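PDB 6MJN: organic hydroperoxide resistance protein from Legionella pneumophila, which probably reduces organic hydroperoxides with a redox-active cysteine pair, protecting the bacterium against oxidative stress. Local coordinates for residues S67-V72 / A119-A124; Y13-K18 / V27-G32. One frame throughout, in Å; residues are numbered along the deposited sequence.

Contact 1: residues S67-V72 / A119-A124; sequences SAIRHV and ALVAKA
Ala-124 N donates to Leu-120 O at 2.9 Å, and this bond inside helix 114-125 sets both residues one turn apart against helix 53-76, the long helix of the OsmC-like fold. The two segments cross at 112° with their axes 8.5 Å apart, a helix-helix packing in which no hydrogen bond passes between them. Ala-124, with no side chain beyond CB, probably helps the helices come together: its CB sits against the backbone of the long helix, 3.6 Å from Ile-69 N, with Ile-69 CG1 just as near, while Ala-68 CB lies 4.0 Å from Ala-124 CB. Ile-69 and Leu-120 cross at about a right angle, CG2 of the first meeting CD2 of the second. Further along, the Ile-69 and Val-121 side chains lie side by side and point the same way, meeting through Ile-69 CD1 and Val-121 CG2.

With CG anti to the backbone N (chi1 165°), Leu-120 reaches across although its CB does not face the long helix. Leu-80 packs on both Leu-120 and Ile-69, and Phe-65, a turn earlier on the long helix, touches Val-121 and Ala-124. At the exposed rim, Lys-123 lends only its aliphatic part: CB is 3.9 Å from Val-72 CG1, and the chain then leads its amine away. Leu-120 CD1 meets two groups, Val-72 CG1 at 3.5 Å and Ile-69 O at 3.7 Å.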
ATOM      1  N   SER B  67       8.692   1.825 -11.333  1.00 32.49           N
ATOM      2  CA  SER B  67       8.527   0.818 -12.371  1.00 38.53           C
ATOM      3  C   SER B  67       7.697   1.342 -13.536  1.00 37.55           C
ATOM      4  O   SER B  67       7.978   1.026 -14.696  1.00 38.24           O
ATOM      5  CB  SER B  67       7.881  -0.435 -11.776  1.00 42.05           C
ATOM      6  OG  SER B  67       7.705  -1.424 -12.764  1.00 56.54           O
ATOM      7  N   ALA B  68       6.660   2.133 -13.253  1.00 34.55           N
ATOM      8  CA  ALA B  68       5.819   2.650 -14.332  1.00 34.63           C
ATOM      9  C   ALA B  68       6.565   3.665 -15.195  1.00 37.14           C
ATOM     10  O   ALA B  68       6.354   3.723 -16.415  1.00 32.51           O
ATOM     11  CB  ALA B  68       4.549   3.273 -13.760  1.00 32.45           C
ATOM     12  N   ILE B  69       7.415   4.489 -14.574  1.00 31.91           N
ATOM     13  CA  ILE B  69       8.310   5.362 -15.335  1.00 33.84           C
ATOM     14  C   ILE B  69       9.197   4.537 -16.260  1.00 34.74           C
ATOM     15  O   ILE B  69       9.331   4.832 -17.455  1.00 35.90           O
ATOM     16  CB  ILE B  69       9.158   6.230 -14.388  1.00 29.90           C
ATOM     17  CG1 ILE B  69       8.277   7.218 -13.618  1.00 33.90           C
ATOM     18  CG2 ILE B  69      10.255   6.954 -15.189  1.00 34.62           C
ATOM     19  CD1 ILE B  69       9.068   8.096 -12.592  1.00 34.21           C
ATOM     20  N   ARG B  70       9.851   3.508 -15.712  1.00 37.65           N
ATOM     21  CA  ARG B  70      10.726   2.689 -16.544  1.00 44.42           C
ATOM     22  C   ARG B  70       9.942   2.014 -17.664  1.00 41.82           C
ATOM     23  O   ARG B  70      10.438   1.893 -18.790  1.00 43.30           O
ATOM     24  CB  ARG B  70      11.464   1.656 -15.687  1.00 43.94           C
ATOM     25  CG  ARG B  70      12.430   2.279 -14.695  1.00 43.97           C
ATOM     26  CD  ARG B  70      13.290   1.250 -13.983  1.00 52.66           C
ATOM     27  NE  ARG B  70      14.099   1.852 -12.924  1.00 53.19           N
ATOM     28  CZ  ARG B  70      15.351   2.282 -13.081  1.00 57.02           C
ATOM     29  NH1 ARG B  70      15.957   2.181 -14.260  1.00 56.47           N
ATOM     30  NH2 ARG B  70      16.001   2.817 -12.051  1.00 58.69           N
ATOM     31  N   HIS B  71       8.699   1.605 -17.388  1.00 39.95           N
ATOM     32  CA  HIS B  71       7.910   0.908 -18.405  1.00 40.80           C
ATOM     33  C   HIS B  71       7.522   1.847 -19.546  1.00 42.55           C
ATOM     34  O   HIS B  71       7.674   1.506 -20.726  1.00 44.47           O
ATOM     35  CB  HIS B  71       6.664   0.288 -17.760  1.00 42.70           C
ATOM     36  CG  HIS B  71       5.676  -0.249 -18.751  1.00 54.62           C
ATOM     37  ND1 HIS B  71       5.825  -1.476 -19.359  1.00 59.13           N
ATOM     38  CD2 HIS B  71       4.530   0.278 -19.247  1.00 53.17           C
ATOM     39  CE1 HIS B  71       4.813  -1.684 -20.185  1.00 61.28           C
ATOM     40  NE2 HIS B  71       4.017  -0.632 -20.141  1.00 58.00           N
ATOM     41  N   VAL B  72       7.008   3.033 -19.214  1.00 39.40           N
ATOM     42  CA  VAL B  72       6.641   3.990 -20.253  1.00 41.52           C
ATOM     43  C   VAL B  72       7.857   4.363 -21.096  1.00 43.93           C
ATOM     44  O   VAL B  72       7.774   4.459 -22.323  1.00 45.81           O
ATOM     45  CB  VAL B  72       5.987   5.234 -19.620  1.00 41.82           C
ATOM     46  CG1 VAL B  72       5.841   6.350 -20.657  1.00 42.05           C
ATOM     47  CG2 VAL B  72       4.642   4.874 -19.039  1.00 46.10           C
ATOM     48  N   ALA B 119       6.613  15.185 -18.922  1.00 39.33           N
ATOM     49  CA  ALA B 119       5.654  14.425 -19.723  1.00 44.21           C
ATOM     50  C   ALA B 119       5.739  12.929 -19.431  1.00 42.33           C
ATOM     51  O   ALA B 119       4.718  12.225 -19.435  1.00 37.57           O
ATOM     52  CB  ALA B 119       5.888  14.697 -21.210  1.00 42.72           C
ATOM     53  N   LEU B 120       6.950  12.416 -19.207  1.00 36.17           N
ATOM     54  CA  LEU B 120       7.106  10.995 -18.927  1.00 39.60           C
ATOM     55  C   LEU B 120       6.452  10.627 -17.602  1.00 36.71           C
ATOM     56  O   LEU B 120       5.742   9.614 -17.509  1.00 38.22           O
ATOM     57  CB  LEU B 120       8.596  10.640 -18.926  1.00 37.68           C
ATOM     58  CG  LEU B 120       9.064   9.314 -18.330  1.00 42.61           C
ATOM     59  CD1 LEU B 120       8.360   8.123 -18.960  1.00 47.15           C
ATOM     60  CD2 LEU B 120      10.560   9.202 -18.538  1.00 44.81           C
ATOM     61  N   VAL B 121       6.679  11.441 -16.570  1.00 33.98           N
ATOM     62  CA  VAL B 121       6.076  11.195 -15.264  1.00 31.09           C
ATOM     63  C   VAL B 121       4.559  11.244 -15.358  1.00 36.74           C
ATOM     64  O   VAL B 121       3.860  10.423 -14.749  1.00 33.64           O
ATOM     65  CB  VAL B 121       6.641  12.202 -14.241  1.00 31.40           C
ATOM     66  CG1 VAL B 121       5.745  12.306 -12.989  1.00 37.40           C
ATOM     67  CG2 VAL B 121       8.075  11.809 -13.902  1.00 31.97           C
ATOM     68  N   ALA B 122       4.021  12.188 -16.139  1.00 32.52           N
ATOM     69  CA  ALA B 122       2.569  12.266 -16.292  1.00 38.50           C
ATOM     70  C   ALA B 122       2.003  10.983 -16.888  1.00 42.43           C
ATOM     71  O   ALA B 122       0.940  10.513 -16.465  1.00 40.57           O
ATOM     72  CB  ALA B 122       2.186  13.465 -17.159  1.00 40.83           C
ATOM     73  N   LYS B 123       2.686  10.419 -17.888  1.00 40.74           N
ATOM     74  CA  LYS B 123       2.223   9.174 -18.494  1.00 40.83           C
ATOM     75  C   LYS B 123       2.334   8.013 -17.520  1.00 37.22           C
ATOM     76  O   LYS B 123       1.450   7.145 -17.479  1.00 41.20           O
ATOM     77  CB  LYS B 123       3.025   8.871 -19.760  1.00 46.32           C
ATOM     78  CG  LYS B 123       2.786   9.818 -20.910  1.00 50.43           C
ATOM     79  CD  LYS B 123       3.501   9.306 -22.157  1.00 59.44           C
ATOM     80  CE  LYS B 123       3.585  10.360 -23.254  1.00 65.45           C
ATOM     81  NZ  LYS B 123       4.531  11.435 -22.882  1.00 69.26           N
ATOM     82  N   ALA B 124       3.419   7.972 -16.737  1.00 32.51           N
ATOM     83  CA  ALA B 124       3.583   6.907 -15.756  1.00 40.83           C
ATOM     84  C   ALA B 124       2.450   6.922 -14.736  1.00 42.17           C
ATOM     85  O   ALA B 124       1.951   5.865 -14.349  1.00 36.48           O
ATOM     86  CB  ALA B 124       4.941   7.034 -15.065  1.00 35.84           C
TER

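Contact 2: residues Y13-K18 / V27-G32; sequences YTTIAK and VETTDG
Ile-16 and Thr-30 lie side by side and point the same way, Ile-16 CG2 coming within 3.4 Å of Thr-30 OG1. Beneath them the backbone does the holding: Thr-30 N donates to Ile-16 O at 2.8 Å. The CA-H of Thr-29 also approaches that oxygen, so one carbonyl meets two neighbouring residues of 27-32.

On the other face of the ladder Thr-15 and Thr-29 cross obliquely, Thr-29 CG2 facing Thr-15 OG1 at 3.9 Å. Ala-17 is on this face too, paired with Thr-29 as a non-hydrogen-bonded antiparallel pair, and its CB packs 4.1 Å from Val-27 CG2. Next comes the hydrogen-bonded pair of Lys-18 and Glu-28, where each N donates to the other's O. Their side chains share the face of Ile-16, but the Glu-28 carboxylate turns away and bonds His-26.

After Thr-29 the chain leaves the strand in a type I turn ending at Gly-32. Thr-29 has OG1 between its backbone N and carbonyl carbon (chi1 53°), which aims the hydroxyl at Asp-31 OD1, 2.8 Å away. Asp-31 OD2 in turn accepts from a water 2.7 Å away, and the water lies in the ring plane of Tyr-13, at the edge, 2.7 Å from Tyr-13 OH. That hydroxyl also bonds Asn-52 of the second subunit, and Thr-15 OG1 bonds Gln-55 there. Since strand 13-18 pairs on with an antiparallel strand of that subunit, this is a beta hairpin built into the dimer interface, its sheet continuing from one chain into the other.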
ATOM      1  N   TYR B  13      -1.165 -12.741 -10.680  1.00 41.86           N
ATOM      2  CA  TYR B  13      -0.338 -12.885  -9.494  1.00 36.24           C
ATOM      3  C   TYR B  13      -1.228 -12.638  -8.288  1.00 36.28           C
ATOM      4  O   TYR B  13      -2.084 -11.751  -8.319  1.00 34.80           O
ATOM      5  CB  TYR B  13       0.837 -11.895  -9.517  1.00 36.29           C
ATOM      6  CG  TYR B  13       1.654 -11.858  -8.241  1.00 38.07           C
ATOM      7  CD1 TYR B  13       2.472 -12.931  -7.881  1.00 38.64           C
ATOM      8  CD2 TYR B  13       1.622 -10.747  -7.408  1.00 39.38           C
ATOM      9  CE1 TYR B  13       3.229 -12.901  -6.707  1.00 36.49           C
ATOM     10  CE2 TYR B  13       2.373 -10.702  -6.235  1.00 39.37           C
ATOM     11  CZ  TYR B  13       3.176 -11.779  -5.894  1.00 37.89           C
ATOM     12  OH  TYR B  13       3.914 -11.746  -4.734  1.00 38.90           O
ATOM     13  N   THR B  14      -1.039 -13.428  -7.239  1.00 33.96           N
ATOM     14  CA  THR B  14      -1.820 -13.250  -6.020  1.00 36.36           C
ATOM     15  C   THR B  14      -0.895 -13.429  -4.829  1.00 38.44           C
ATOM     16  O   THR B  14      -0.055 -14.330  -4.824  1.00 36.31           O
ATOM     17  CB  THR B  14      -2.988 -14.254  -5.956  1.00 44.19           C
ATOM     18  OG1 THR B  14      -3.867 -14.041  -7.070  1.00 37.59           O
ATOM     19  CG2 THR B  14      -3.776 -14.087  -4.676  1.00 37.24           C
ATOM     20  N   THR B  15      -1.041 -12.577  -3.822  1.00 31.20           N
ATOM     21  CA  THR B  15      -0.235 -12.702  -2.620  1.00 35.10           C
ATOM     22  C   THR B  15      -1.160 -12.533  -1.423  1.00 29.83           C
ATOM     23  O   THR B  15      -2.175 -11.846  -1.507  1.00 27.72           O
ATOM     24  CB  THR B  15       0.942 -11.685  -2.615  1.00 33.32           C
ATOM     25  OG1 THR B  15       1.756 -11.874  -1.450  1.00 34.71           O
ATOM     26  CG2 THR B  15       0.446 -10.231  -2.638  1.00 30.47           C
ATOM     27  N   ILE B  16      -0.836 -13.208  -0.327  1.00 29.60           N
ATOM     28  CA  ILE B  16      -1.686 -13.219   0.864  1.00 29.58           C
ATOM     29  C   ILE B  16      -0.852 -12.770   2.054  1.00 27.57           C
ATOM     30  O   ILE B  16       0.243 -13.301   2.269  1.00 31.79           O
ATOM     31  CB  ILE B  16      -2.278 -14.620   1.110  1.00 36.14           C
ATOM     32  CG1 ILE B  16      -3.266 -14.986  -0.007  1.00 37.24           C
ATOM     33  CG2 ILE B  16      -2.956 -14.712   2.487  1.00 35.78           C
ATOM     34  CD1 ILE B  16      -3.647 -16.451  -0.001  1.00 41.58           C
ATOM     35  N   ALA B  17      -1.375 -11.816   2.836  1.00 28.56           N
ATOM     36  CA  ALA B  17      -0.731 -11.376   4.074  1.00 30.67           C
ATOM     37  C   ALA B  17      -1.655 -11.582   5.262  1.00 31.30           C
ATOM     38  O   ALA B  17      -2.875 -11.456   5.139  1.00 29.36           O
ATOM     39  CB  ALA B  17      -0.343  -9.902   4.030  1.00 24.19           C
ATOM     40  N   LYS B  18      -1.067 -11.877   6.425  1.00 29.82           N
ATOM     41  CA  LYS B  18      -1.836 -12.114   7.647  1.00 27.69           C
ATOM     42  C   LYS B  18      -1.217 -11.273   8.753  1.00 25.41           C
ATOM     43  O   LYS B  18       0.004 -11.324   8.961  1.00 25.94           O
ATOM     44  CB  LYS B  18      -1.851 -13.591   8.025  1.00 32.62           C
ATOM     45  CG  LYS B  18      -2.539 -14.508   7.008  1.00 35.89           C
ATOM     46  CD  LYS B  18      -2.525 -15.950   7.480  1.00 47.65           C
ATOM     47  CE  LYS B  18      -3.415 -16.819   6.607  1.00 53.92           C
ATOM     48  NZ  LYS B  18      -3.496 -18.218   7.122  1.00 64.78           N
ATOM     49  N   VAL B  27       3.029  -8.769  10.794  1.00 31.65           N
ATOM     50  CA  VAL B  27       2.363  -9.134   9.542  1.00 28.68           C
ATOM     51  C   VAL B  27       3.346  -9.881   8.649  1.00 31.36           C
ATOM     52  O   VAL B  27       4.528  -9.516   8.571  1.00 36.04           O
ATOM     53  CB  VAL B  27       1.781  -7.885   8.835  1.00 28.45           C
ATOM     54  CG1 VAL B  27       2.893  -6.907   8.462  1.00 29.55           C
ATOM     55  CG2 VAL B  27       0.958  -8.271   7.612  1.00 28.24           C
ATOM     56  N   GLU B  28       2.865 -10.945   7.985  1.00 32.94           N
ATOM     57  CA  GLU B  28       3.709 -11.773   7.118  1.00 34.00           C
ATOM     58  C   GLU B  28       2.938 -12.156   5.868  1.00 29.94           C
ATOM     59  O   GLU B  28       1.726 -12.383   5.924  1.00 31.59           O
ATOM     60  CB  GLU B  28       4.168 -13.099   7.777  1.00 38.01           C
ATOM     61  CG  GLU B  28       5.138 -12.954   8.936  1.00 50.22           C
ATOM     62  CD  GLU B  28       5.686 -14.282   9.492  1.00 55.28           C
ATOM     63  OE1 GLU B  28       5.536 -15.360   8.863  1.00 50.28           O
ATOM     64  OE2 GLU B  28       6.286 -14.231  10.586  1.00 56.54           O
ATOM     65  N   THR B  29       3.658 -12.309   4.761  1.00 31.40           N
ATOM     66  CA  THR B  29       3.066 -12.928   3.590  1.00 32.50           C
ATOM     67  C   THR B  29       3.154 -14.432   3.739  1.00 34.20           C
ATOM     68  O   THR B  29       4.059 -14.952   4.393  1.00 38.16           O
ATOM     69  CB  THR B  29       3.755 -12.506   2.291  1.00 32.60           C
ATOM     70  OG1 THR B  29       5.175 -12.731   2.380  1.00 33.16           O
ATOM     71  CG2 THR B  29       3.476 -11.038   1.990  1.00 36.32           C
ATOM     72  N   THR B  30       2.213 -15.127   3.101  1.00 30.30           N
ATOM     73  CA  THR B  30       2.161 -16.580   3.185  1.00 31.72           C
ATOM     74  C   THR B  30       3.421 -17.218   2.612  1.00 35.15           C
ATOM     75  O   THR B  30       3.866 -18.262   3.109  1.00 37.95           O
ATOM     76  CB  THR B  30       0.901 -17.086   2.473  1.00 33.83           C
ATOM     77  OG1 THR B  30      -0.262 -16.637   3.193  1.00 36.51           O
ATOM     78  CG2 THR B  30       0.886 -18.603   2.384  1.00 42.68           C
ATOM     79  N   ASP B  31       4.035 -16.604   1.598  1.00 38.62           N
ATOM     80  CA  ASP B  31       5.255 -17.190   1.052  1.00 39.91           C
ATOM     81  C   ASP B  31       6.504 -16.797   1.835  1.00 38.94           C
ATOM     82  O   ASP B  31       7.612 -17.152   1.423  1.00 43.90           O
ATOM     83  CB  ASP B  31       5.420 -16.833  -0.432  1.00 37.44           C
ATOM     84  CG  ASP B  31       5.641 -15.342  -0.675  1.00 40.75           C
ATOM     85  OD1 ASP B  31       5.635 -14.551   0.290  1.00 41.58           O
ATOM     86  OD2 ASP B  31       5.833 -14.965  -1.855  1.00 43.85           O
ATOM     87  N   GLY B  32       6.349 -16.110   2.963  1.00 34.77           N
ATOM     88  CA  GLY B  32       7.448 -15.756   3.833  1.00 40.70           C
ATOM     89  C   GLY B  32       8.403 -14.710   3.306  1.00 46.07           C
ATOM     90  O   GLY B  32       9.402 -14.420   3.977  1.00 50.48           O
TER
HETATM   91  O   HOH W   1       5.414 -13.914  -4.305  1.00 53.36           O

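Contact 1 is a buried junction of two helices, whereas contact 2 is partly buried and lies in the N-terminal hairpin. They share no secondary-structure element and do not touch: their centres are 28 Å apart and their nearest atoms about 12 Å. Between the helices no hydrogen bond crosses; side-chain carbons pack on one another and on backbone atoms, while backbone hydrogen bonds run within each helix. Across the hairpin, backbone hydrogen bonds carry the pairing, and threonine hydroxyls, a carboxylate and a water add a polar layer. Setting differs as well, for in contact 1 the second subunit comes near just Arg-70, while in contact 2 it reaches nine residues.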